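Local coordinates for putative 2,5-diketo-D-gluconic acid reductase B (Sinorhizobium meliloti, PDB 3UP8), which probably reduces methylglyoxal to hydroxyacetone with NADPH, as a putative 2,5-diketo-D-gluconic acid reductase of the aldo/keto reductase family, at residues K191-A196 with M201-Y206. Sequence-based numbering, arbitrary orientation.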
ATOM      1  N   LYS A 191       7.614  15.267   4.935  1.00 21.37           N
ATOM      2  CA  LYS A 191       7.266  15.261   6.363  1.00 21.93           C
ATOM      3  C   LYS A 191       6.735  13.886   6.805  1.00 20.77           C
ATOM      4  O   LYS A 191       7.163  13.351   7.821  1.00 20.58           O
ATOM      5  CB  LYS A 191       6.238  16.349   6.704  1.00 22.78           C
ATOM      6  CG  LYS A 191       6.759  17.788   6.679  1.00 26.02           C
ATOM      7  CD  LYS A 191       5.673  18.738   7.242  1.00 31.42           C
ATOM      8  CE  LYS A 191       5.954  20.208   6.892  1.00 33.78           C
ATOM      9  NZ  LYS A 191       4.860  21.120   7.366  1.00 34.26           N
ATOM     10  N   VAL A 192       5.828  13.313   6.022  1.00 20.03           N
ATOM     11  CA  VAL A 192       5.305  11.979   6.318  1.00 18.81           C
ATOM     12  C   VAL A 192       6.420  10.921   6.401  1.00 18.93           C
ATOM     13  O   VAL A 192       6.455  10.119   7.341  1.00 17.99           O
ATOM     14  CB  VAL A 192       4.182  11.587   5.317  1.00 18.66           C
ATOM     15  CG1 VAL A 192       3.873  10.095   5.378  1.00 17.10           C
ATOM     16  CG2 VAL A 192       2.909  12.425   5.605  1.00 17.42           C
ATOM     17  N   LEU A 193       7.340  10.930   5.434  1.00 19.05           N
ATOM     18  CA  LEU A 193       8.463   9.984   5.446  1.00 19.98           C
ATOM     19  C   LEU A 193       9.340  10.134   6.674  1.00 20.29           C
ATOM     20  O   LEU A 193       9.778   9.138   7.266  1.00 19.65           O
ATOM     21  CB  LEU A 193       9.338  10.157   4.202  1.00 20.53           C
ATOM     22  CG  LEU A 193       9.102   9.252   3.006  1.00 23.71           C
ATOM     23  CD1 LEU A 193       9.924   9.788   1.822  1.00 26.81           C
ATOM     24  CD2 LEU A 193       9.453   7.796   3.331  1.00 24.88           C
ATOM     25  N   GLN A 194       9.617  11.382   7.042  1.00 20.95           N
ATOM     26  CA  GLN A 194      10.490  11.666   8.176  1.00 21.89           C
ATOM     27  C   GLN A 194       9.845  11.183   9.471  1.00 20.49           C
ATOM     28  O   GLN A 194      10.514  10.593  10.313  1.00 20.52           O
ATOM     29  CB  GLN A 194      10.861  13.160   8.233  1.00 22.64           C
ATOM     30  CG  GLN A 194      11.656  13.607   6.967  1.00 27.21           C
ATOM     31  CD  GLN A 194      12.155  15.057   6.996  1.00 32.36           C
ATOM     32  OE1 GLN A 194      11.466  15.961   7.481  1.00 35.84           O
ATOM     33  NE2 GLN A 194      13.346  15.284   6.441  1.00 33.61           N
ATOM     34  N   THR A 195       8.545  11.417   9.613  1.00 19.82           N
ATOM     35  CA  THR A 195       7.807  10.929  10.786  1.00 19.15           C
ATOM     36  C   THR A 195       7.763   9.404  10.787  1.00 18.03           C
ATOM     37  O   THR A 195       8.004   8.780  11.812  1.00 17.80           O
ATOM     38  CB  THR A 195       6.391  11.531  10.852  1.00 19.21           C
ATOM     39  OG1 THR A 195       6.492  12.946  11.008  1.00 19.41           O
ATOM     40  CG2 THR A 195       5.587  10.973  12.017  1.00 20.06           C
ATOM     41  N   ALA A 196       7.479   8.801   9.632  1.00 17.78           N
ATOM     42  CA  ALA A 196       7.477   7.333   9.534  1.00 17.60           C
ATOM     43  C   ALA A 196       8.774   6.737  10.060  1.00 18.00           C
ATOM     44  O   ALA A 196       8.759   5.848  10.908  1.00 17.30           O
ATOM     45  CB  ALA A 196       7.221   6.888   8.099  1.00 17.44           C
HETATM   46  N   MSE A 201       7.767   3.100  11.346  1.00 17.55           N
HETATM   47  CA  MSE A 201       6.832   2.533  10.387  1.00 17.13           C
HETATM   48  C   MSE A 201       7.310   2.769   8.955  1.00 16.60           C
HETATM   49  O   MSE A 201       8.166   3.608   8.724  1.00 16.34           O
HETATM   50  CB  MSE A 201       5.420   3.055  10.608  1.00 18.20           C
HETATM   51  CG  MSE A 201       5.206   4.514  10.313  1.00 20.62           C
HETATM   52 SE   MSE A 201       3.403   5.083  10.882  1.00 27.35          SE
HETATM   53  CE  MSE A 201       3.657   5.083  12.788  1.00 24.16           C
ATOM     54  N   SER A 202       6.775   1.995   8.020  1.00 15.78           N
ATOM     55  CA  SER A 202       6.984   2.238   6.602  1.00 16.23           C
ATOM     56  C   SER A 202       5.902   3.151   6.030  1.00 15.87           C
ATOM     57  O   SER A 202       4.933   3.522   6.701  1.00 15.86           O
ATOM     58  CB  SER A 202       7.002   0.919   5.827  1.00 15.57           C
ATOM     59  OG  SER A 202       5.767   0.234   6.014  1.00 16.48           O
ATOM     60  N   LEU A 203       6.108   3.534   4.780  1.00 15.97           N
ATOM     61  CA  LEU A 203       5.104   4.189   3.997  1.00 16.63           C
ATOM     62  C   LEU A 203       4.719   3.254   2.852  1.00 16.70           C
ATOM     63  O   LEU A 203       5.587   2.752   2.113  1.00 17.18           O
ATOM     64  CB  LEU A 203       5.677   5.497   3.465  1.00 17.62           C
ATOM     65  CG  LEU A 203       4.765   6.454   2.724  1.00 18.65           C
ATOM     66  CD1 LEU A 203       5.382   7.854   2.764  1.00 18.07           C
ATOM     67  CD2 LEU A 203       4.542   5.986   1.288  1.00 20.78           C
ATOM     68  N   THR A 204       3.425   2.997   2.714  1.00 15.70           N
ATOM     69  CA  THR A 204       2.960   2.279   1.552  1.00 15.46           C
ATOM     70  C   THR A 204       2.335   3.240   0.541  1.00 15.47           C
ATOM     71  O   THR A 204       1.390   3.949   0.860  1.00 15.16           O
ATOM     72  CB  THR A 204       1.982   1.168   1.915  1.00 15.34           C
ATOM     73  OG1 THR A 204       2.632   0.252   2.800  1.00 14.61           O
ATOM     74  CG2 THR A 204       1.546   0.412   0.640  1.00 14.69           C
ATOM     75  N   SER A 205       2.872   3.232  -0.676  1.00 15.13           N
ATOM     76  CA  SER A 205       2.431   4.130  -1.747  1.00 15.28           C
ATOM     77  C   SER A 205       1.279   3.564  -2.572  1.00 15.18           C
ATOM     78  O   SER A 205       1.333   2.408  -3.003  1.00 14.89           O
ATOM     79  CB  SER A 205       3.609   4.410  -2.690  1.00 15.73           C
ATOM     80  OG  SER A 205       3.139   4.911  -3.933  1.00 17.15           O
ATOM     81  N   TYR A 206       0.250   4.386  -2.792  1.00 14.30           N
ATOM     82  CA  TYR A 206      -0.717   4.137  -3.863  1.00 15.08           C
ATOM     83  C   TYR A 206      -0.711   5.299  -4.869  1.00 15.47           C
ATOM     84  O   TYR A 206      -0.212   6.395  -4.565  1.00 15.07           O
ATOM     85  CB  TYR A 206      -2.139   3.814  -3.352  1.00 14.43           C
ATOM     86  CG  TYR A 206      -2.883   4.932  -2.630  1.00 14.38           C
ATOM     87  CD1 TYR A 206      -3.539   5.935  -3.344  1.00 14.44           C
ATOM     88  CD2 TYR A 206      -2.962   4.957  -1.236  1.00 13.72           C
ATOM     89  CE1 TYR A 206      -4.239   6.954  -2.688  1.00 15.88           C
ATOM     90  CE2 TYR A 206      -3.662   5.972  -0.568  1.00 16.46           C
ATOM     91  CZ  TYR A 206      -4.299   6.962  -1.307  1.00 14.38           C
ATOM     92  OH  TYR A 206      -5.000   7.966  -0.681  1.00 15.10           O
TER
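With CG of Leu203 trans to its own backbone N (chi1 -174°) and CG1 of Val192 likewise placed, a methyl of the strand meets a methyl of the helix: Leu203 CD1 lies 3.8 Å from Val192 CG1. The same CD1 rests against Leu193, 4.0 Å from its CG, and the side chains of Val192 and Leu193 each cross that of Leu203 at about a right angle. One branch of Leu203 thus serves two consecutive helix residues, while its side chain also packs on Val181 and Tyr183. The pair is the helix and second strand of the beta-alpha-beta unit 176-182, 190-199, 202-206 in the TIM barrel of the aldo/keto reductases; the axis of 191-196 runs at 141° to that of 202-206, which strands 176-182 and 245-249 flank in parallel. Nearer the turn, Met201, present as selenomethionine, lays CG against Ala196, 3.8 Å from CB, and Met165 of helix 162-171 touches both residues. A backbone hydrogen bond from Met201 N to Ala196 O, 3.0 Å long, ties the strand's approach to the helix; it is markedly bent, with 130° at the hydrogen, and the donor is tilted out of the carbonyl plane. Ser202 points its CB away from the helix, its OG hydrogen-bonded to Ser29 OG and Thr178 OG1.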